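Local coordinates for protein FACT complex subunit POB3 (Chaetomium thermophilum var. thermophilum, PDB 4KHB) that probably acts as a histone chaperone that reorganises nucleosomes in the FACT complex, and through its N-terminal PH-like part pairs with a domain of Spt16, at residues Tyr134-Asn139 and Lys169-Ser174; Leu120-Asn123 and Ala129-Ile132. One frame throughout, in Å; residues are numbered along the deposited sequence.

Contact 1 of 2, residues Tyr134-Asn139 and Lys169-Ser174; sequences YSEIAN and KKASAS
Where the second PH-like domain of this N-terminal fragment faces the first, the buried carboxylate of Glu136 grips the N-H groups of Lys170 and Ala171 in a helically wound but irregular bend of the loop 169-174. The clearest bond runs from Ala171 N to Glu136 OE1, 3.1 Å, with the donor lying above the carboxylate plane. Lys170 N is shared between both oxygens in two weak bonds: Glu136 OE1 is nearer at 2.9 Å but badly angled (124°), Glu136 OE2 longer at 3.3 Å but nearly straight (164°). Glu136 reaches the bend with CG beside its own backbone N and a kink at chi2 (-69°). The Lys170 side chain crosses it at about a right angle: CB of Lys170 sits 3.4 Å from CD of Glu136, and its extended chain leads NZ onward to Asp16, in a salt bridge, and to Gln74. A water joins that ammonium to Ser135 OG. Another water donates to Glu136 OE2 and accepts a weak bond from Lys169 NZ. Lys170 NZ and Lys169 NZ, 5.8 and 6.0 Å from Glu136 OE2 and not touching it, would probably favour the charged carboxylate. A leucine in place of Glu136 would remove both oxygens and is likely to leave the bend at Lys170 and Ala171 without these acceptors, freer to shift. Glu136 belongs to a 3-10 turn between strands 127-133 and 137-144, and its backbone O accepts from Ser168 OG; two residues on, Ala138 and Asn139 both face Glu151 in a classic beta bulge. Met41 of the Spt16 chain packs on Glu136, Lys170 and Ala171, while Ala171 also rests on Phe152 of strand 147-152.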
loop_
_atom_site.group_PDB
_atom_site.type_symbol
_atom_site.label_atom_id
_atom_site.label_comp_id
_atom_site.label_asym_id
_atom_site.label_seq_id
_atom_site.Cartn_x
_atom_site.Cartn_y
_atom_site.Cartn_z
ATOM N N TYR H 134 6.311 -8.538 -5.097
ATOM C CA TYR H 134 6.804 -8.885 -6.429
ATOM C C TYR H 134 5.799 -9.722 -7.222
ATOM O O TYR H 134 5.719 -9.617 -8.447
ATOM C CB TYR H 134 8.146 -9.620 -6.317
ATOM C CG TYR H 134 9.261 -8.767 -5.744
ATOM C CD1 TYR H 134 9.284 -7.394 -5.948
ATOM C CD2 TYR H 134 10.277 -9.334 -4.985
ATOM C CE1 TYR H 134 10.290 -6.611 -5.426
ATOM C CE2 TYR H 134 11.289 -8.556 -4.454
ATOM C CZ TYR H 134 11.288 -7.195 -4.681
ATOM O OH TYR H 134 12.287 -6.404 -4.160
ATOM N N SER H 135 5.026 -10.540 -6.513
ATOM C CA SER H 135 4.048 -11.422 -7.142
ATOM C C SER H 135 2.920 -10.655 -7.832
ATOM O O SER H 135 2.225 -11.203 -8.690
ATOM C CB SER H 135 3.471 -12.392 -6.107
ATOM O OG SER H 135 2.843 -11.697 -5.045
ATOM N N GLU H 136 2.741 -9.391 -7.458
ATOM C CA GLU H 136 1.701 -8.558 -8.056
ATOM C C GLU H 136 2.167 -7.861 -9.329
ATOM O O GLU H 136 1.347 -7.400 -10.125
ATOM C CB GLU H 136 1.223 -7.508 -7.051
ATOM C CG GLU H 136 0.413 -8.075 -5.898
ATOM C CD GLU H 136 -0.937 -8.588 -6.347
ATOM O OE1 GLU H 136 -1.671 -7.828 -7.015
ATOM O OE2 GLU H 136 -1.264 -9.752 -6.037
ATOM N N ILE H 137 3.481 -7.788 -9.521
ATOM C CA ILE H 137 4.049 -6.993 -10.605
ATOM C C ILE H 137 4.044 -7.733 -11.945
ATOM O O ILE H 137 4.611 -8.821 -12.070
ATOM C CB ILE H 137 5.487 -6.529 -10.255
ATOM C CG1 ILE H 137 5.469 -5.664 -8.988
ATOM C CG2 ILE H 137 6.115 -5.771 -11.423
ATOM C CD1 ILE H 137 6.841 -5.202 -8.527
ATOM N N ALA H 138 3.409 -7.126 -12.944
ATOM C CA ALA H 138 3.309 -7.707 -14.279
ATOM C C ALA H 138 4.543 -7.362 -15.098
ATOM O O ALA H 138 5.071 -8.202 -15.832
ATOM C CB ALA H 138 2.044 -7.226 -14.985
ATOM N N ASN H 139 5.000 -6.118 -14.974
ATOM C CA ASN H 139 6.193 -5.684 -15.691
ATOM C C ASN H 139 6.964 -4.558 -15.017
ATOM O O ASN H 139 6.402 -3.756 -14.265
ATOM C CB ASN H 139 5.833 -5.266 -17.122
ATOM C CG ASN H 139 6.433 -6.180 -18.166
ATOM O OD1 ASN H 139 5.831 -7.181 -18.547
ATOM N ND2 ASN H 139 7.626 -5.839 -18.639
ATOM N N LYS H 169 -4.094 -9.848 -8.397
ATOM C CA LYS H 169 -5.306 -9.894 -7.578
ATOM C C LYS H 169 -5.410 -8.817 -6.493
ATOM O O LYS H 169 -6.505 -8.313 -6.229
ATOM C CB LYS H 169 -5.510 -11.297 -6.989
ATOM C CG LYS H 169 -4.992 -12.411 -7.893
ATOM C CD LYS H 169 -4.961 -13.768 -7.199
ATOM C CE LYS H 169 -4.274 -14.819 -8.073
ATOM N NZ LYS H 169 -2.965 -15.268 -7.527
ATOM N N LYS H 170 -4.296 -8.466 -5.857
ATOM C CA LYS H 170 -4.337 -7.448 -4.808
ATOM C C LYS H 170 -4.480 -6.044 -5.386
ATOM O O LYS H 170 -4.993 -5.142 -4.724
ATOM C CB LYS H 170 -3.102 -7.522 -3.906
ATOM C CG LYS H 170 -3.008 -8.782 -3.058
ATOM C CD LYS H 170 -1.799 -8.724 -2.133
ATOM C CE LYS H 170 -1.773 -9.917 -1.193
ATOM N NZ LYS H 170 -0.592 -9.910 -0.288
ATOM N N ALA H 171 -4.023 -5.859 -6.619
ATOM C CA ALA H 171 -4.186 -4.582 -7.300
ATOM C C ALA H 171 -5.648 -4.339 -7.658
ATOM O O ALA H 171 -6.086 -3.194 -7.772
ATOM C CB ALA H 171 -3.316 -4.530 -8.546
ATOM N N SER H 172 -6.394 -5.426 -7.838
ATOM C CA SER H 172 -7.779 -5.347 -8.295
ATOM C C SER H 172 -8.788 -5.612 -7.182
ATOM O O SER H 172 -9.992 -5.666 -7.434
ATOM C CB SER H 172 -8.015 -6.325 -9.451
ATOM O OG SER H 172 -7.868 -7.667 -9.027
ATOM N N ALA H 173 -8.306 -5.766 -5.953
ATOM C CA ALA H 173 -9.192 -6.087 -4.841
ATOM C C ALA H 173 -10.027 -4.878 -4.448
ATOM O O ALA H 173 -11.129 -5.015 -3.912
ATOM C CB ALA H 173 -8.392 -6.587 -3.653
ATOM N N SER H 174 -9.492 -3.694 -4.715
ATOM C CA SER H 174 -10.200 -2.462 -4.417
ATOM C C SER H 174 -11.106 -2.104 -5.585
ATOM O O SER H 174 -10.977 -2.667 -6.674
ATOM C CB SER H 174 -9.204 -1.326 -4.169
ATOM O OG SER H 174 -9.866 -0.073 -4.130
HETATM O O HOH W 1 1.320 -10.944 -2.426
HETATM O O HOH W 2 -1.542 -12.210 -7.959
#

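Contact 2 of 2, residues Leu120-Asn123 and Ala129-Ile132; sequences LTFN and AFEI
Phe130 lies with one face of its ring under CB of Phe122 on the adjacent antiparallel strand. From Phe130 CB, the first torsion (chi1 60°) sets CG between backbone N and carbonyl carbon, and the ring swings toward strand 119-124. On one flank of the ring CE1 meets CD1 of Ile132 edge-on, in the ring plane. On the other flank CE2 comes within 4.0 Å of Phe122 CD2. The tip, CZ, stops 3.7 Å from Phe122 CB, which makes a CH-pi contact over the ring, displaced toward its rim. The two rings are nearly parallel (18°) but slid apart, with centroids 5.7 Å from each other, and barely overlap. These residues belong to a beta hairpin of the PH-like fold, strands 119-124 and 127-133, in a three-stranded sheet completed by strand 112-115. Leu120 and Ile132 form a hydrogen-bonded pair: N of each donates to O of the other, both at 2.8 Å. Farther along, Phe122 N donates to Phe130 O, and Phe122 O accepts from Ala129 N at 2.9 Å, where the chain turns a corner. Leu120, Phe122, Phe130 and Ile132 share one face; Phe183 of strand 177-184 touches Leu120 and Phe130, and Val45 of the Spt16 chain touches Phe130. On the reverse face Thr121 and Glu131 form a non-hydrogen-bonded pair and lie side by side, with Thr121 OG1 3.9 Å from Glu131 CG. Beyond the hairpin, OE2 of Glu131 is hydrogen-bonded to His103 NE2.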
loop_
_atom_site.group_PDB
_atom_site.type_symbol
_atom_site.label_atom_id
_atom_site.label_comp_id
_atom_site.label_asym_id
_atom_site.label_seq_id
_atom_site.Cartn_x
_atom_site.Cartn_y
_atom_site.Cartn_z
ATOM N N LEU H 120 8.861 -4.523 -3.034
ATOM C CA LEU H 120 9.439 -3.215 -3.297
ATOM C C LEU H 120 8.837 -2.232 -2.301
ATOM O O LEU H 120 7.625 -1.994 -2.307
ATOM C CB LEU H 120 9.145 -2.775 -4.734
ATOM C CG LEU H 120 9.559 -1.351 -5.107
ATOM C CD1 LEU H 120 11.021 -1.127 -4.779
ATOM C CD2 LEU H 120 9.310 -1.070 -6.581
ATOM N N THR H 121 9.681 -1.667 -1.443
ATOM C CA THR H 121 9.217 -0.778 -0.385
ATOM C C THR H 121 9.637 0.656 -0.680
ATOM O O THR H 121 10.776 0.902 -1.082
ATOM C CB THR H 121 9.804 -1.196 0.981
ATOM O OG1 THR H 121 9.371 -2.524 1.311
ATOM C CG2 THR H 121 9.361 -0.240 2.079
ATOM N N PHE H 122 8.720 1.600 -0.481
ATOM C CA PHE H 122 9.067 3.014 -0.540
ATOM C C PHE H 122 9.113 3.592 0.871
ATOM O O PHE H 122 8.079 3.726 1.534
ATOM C CB PHE H 122 8.085 3.794 -1.417
ATOM C CG PHE H 122 8.552 5.181 -1.755
ATOM C CD1 PHE H 122 9.502 5.381 -2.747
ATOM C CD2 PHE H 122 8.043 6.284 -1.081
ATOM C CE1 PHE H 122 9.939 6.656 -3.062
ATOM C CE2 PHE H 122 8.474 7.562 -1.389
ATOM C CZ PHE H 122 9.424 7.748 -2.382
ATOM N N ASN H 123 10.317 3.934 1.319
ATOM C CA ASN H 123 10.524 4.400 2.682
ATOM C C ASN H 123 10.624 5.921 2.759
ATOM O O ASN H 123 11.299 6.550 1.940
ATOM C CB ASN H 123 11.787 3.763 3.281
ATOM C CG ASN H 123 11.580 2.310 3.682
ATOM O OD1 ASN H 123 10.640 1.985 4.404
ATOM N ND2 ASN H 123 12.466 1.435 3.223
ATOM N N ALA H 129 6.026 3.903 3.520
ATOM C CA ALA H 129 4.768 4.541 3.161
ATOM C C ALA H 129 3.852 3.496 2.540
ATOM O O ALA H 129 2.652 3.452 2.829
ATOM C CB ALA H 129 5.003 5.688 2.192
ATOM N N PHE H 130 4.433 2.658 1.682
ATOM C CA PHE H 130 3.710 1.547 1.065
ATOM C C PHE H 130 4.636 0.430 0.576
ATOM O O PHE H 130 5.843 0.633 0.420
ATOM C CB PHE H 130 2.807 2.041 -0.066
ATOM C CG PHE H 130 3.544 2.723 -1.183
ATOM C CD1 PHE H 130 3.943 2.013 -2.307
ATOM C CD2 PHE H 130 3.817 4.083 -1.119
ATOM C CE1 PHE H 130 4.610 2.643 -3.344
ATOM C CE2 PHE H 130 4.483 4.721 -2.148
ATOM C CZ PHE H 130 4.881 4.000 -3.264
ATOM N N GLU H 131 4.064 -0.746 0.333
ATOM C CA GLU H 131 4.832 -1.904 -0.114
ATOM C C GLU H 131 4.162 -2.556 -1.319
ATOM O O GLU H 131 2.933 -2.653 -1.375
ATOM C CB GLU H 131 4.952 -2.930 1.017
ATOM C CG GLU H 131 5.643 -2.418 2.270
ATOM C CD GLU H 131 4.661 -2.121 3.384
ATOM O OE1 GLU H 131 3.457 -1.975 3.086
ATOM O OE2 GLU H 131 5.090 -2.038 4.553
ATOM N N ILE H 132 4.968 -2.993 -2.283
ATOM C CA ILE H 132 4.455 -3.709 -3.450
ATOM C C ILE H 132 5.110 -5.083 -3.569
ATOM O O ILE H 132 6.308 -5.185 -3.845
ATOM C CB ILE H 132 4.700 -2.922 -4.746
ATOM C CG1 ILE H 132 4.002 -1.566 -4.669
ATOM C CG2 ILE H 132 4.158 -3.685 -5.945
ATOM C CD1 ILE H 132 4.807 -0.429 -5.243
#

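Contacts 1 and 2 lie in series along the chain, their centres about 14 Å apart, in the second PH-like domain. Strand 127-133 leaves contact 2 and runs straight into the 3-10 turn of contact 1, which passes the chain on to strand 137-144. The two meet: CE1 of Tyr134 is 3.5 Å from N of Leu120, and CG1 of Ile137 packs 3.9 Å from CG2 of Ile132. Contact 2 joins two strands by backbone bonds and turns an apolar face toward strand 177-184, whereas in contact 1 one carboxylate receives the N-H groups of a loop beside the first PH-like domain. Both border the Spt16 chain, through Met41 at contact 1 and Val45 and Val93 at contact 2.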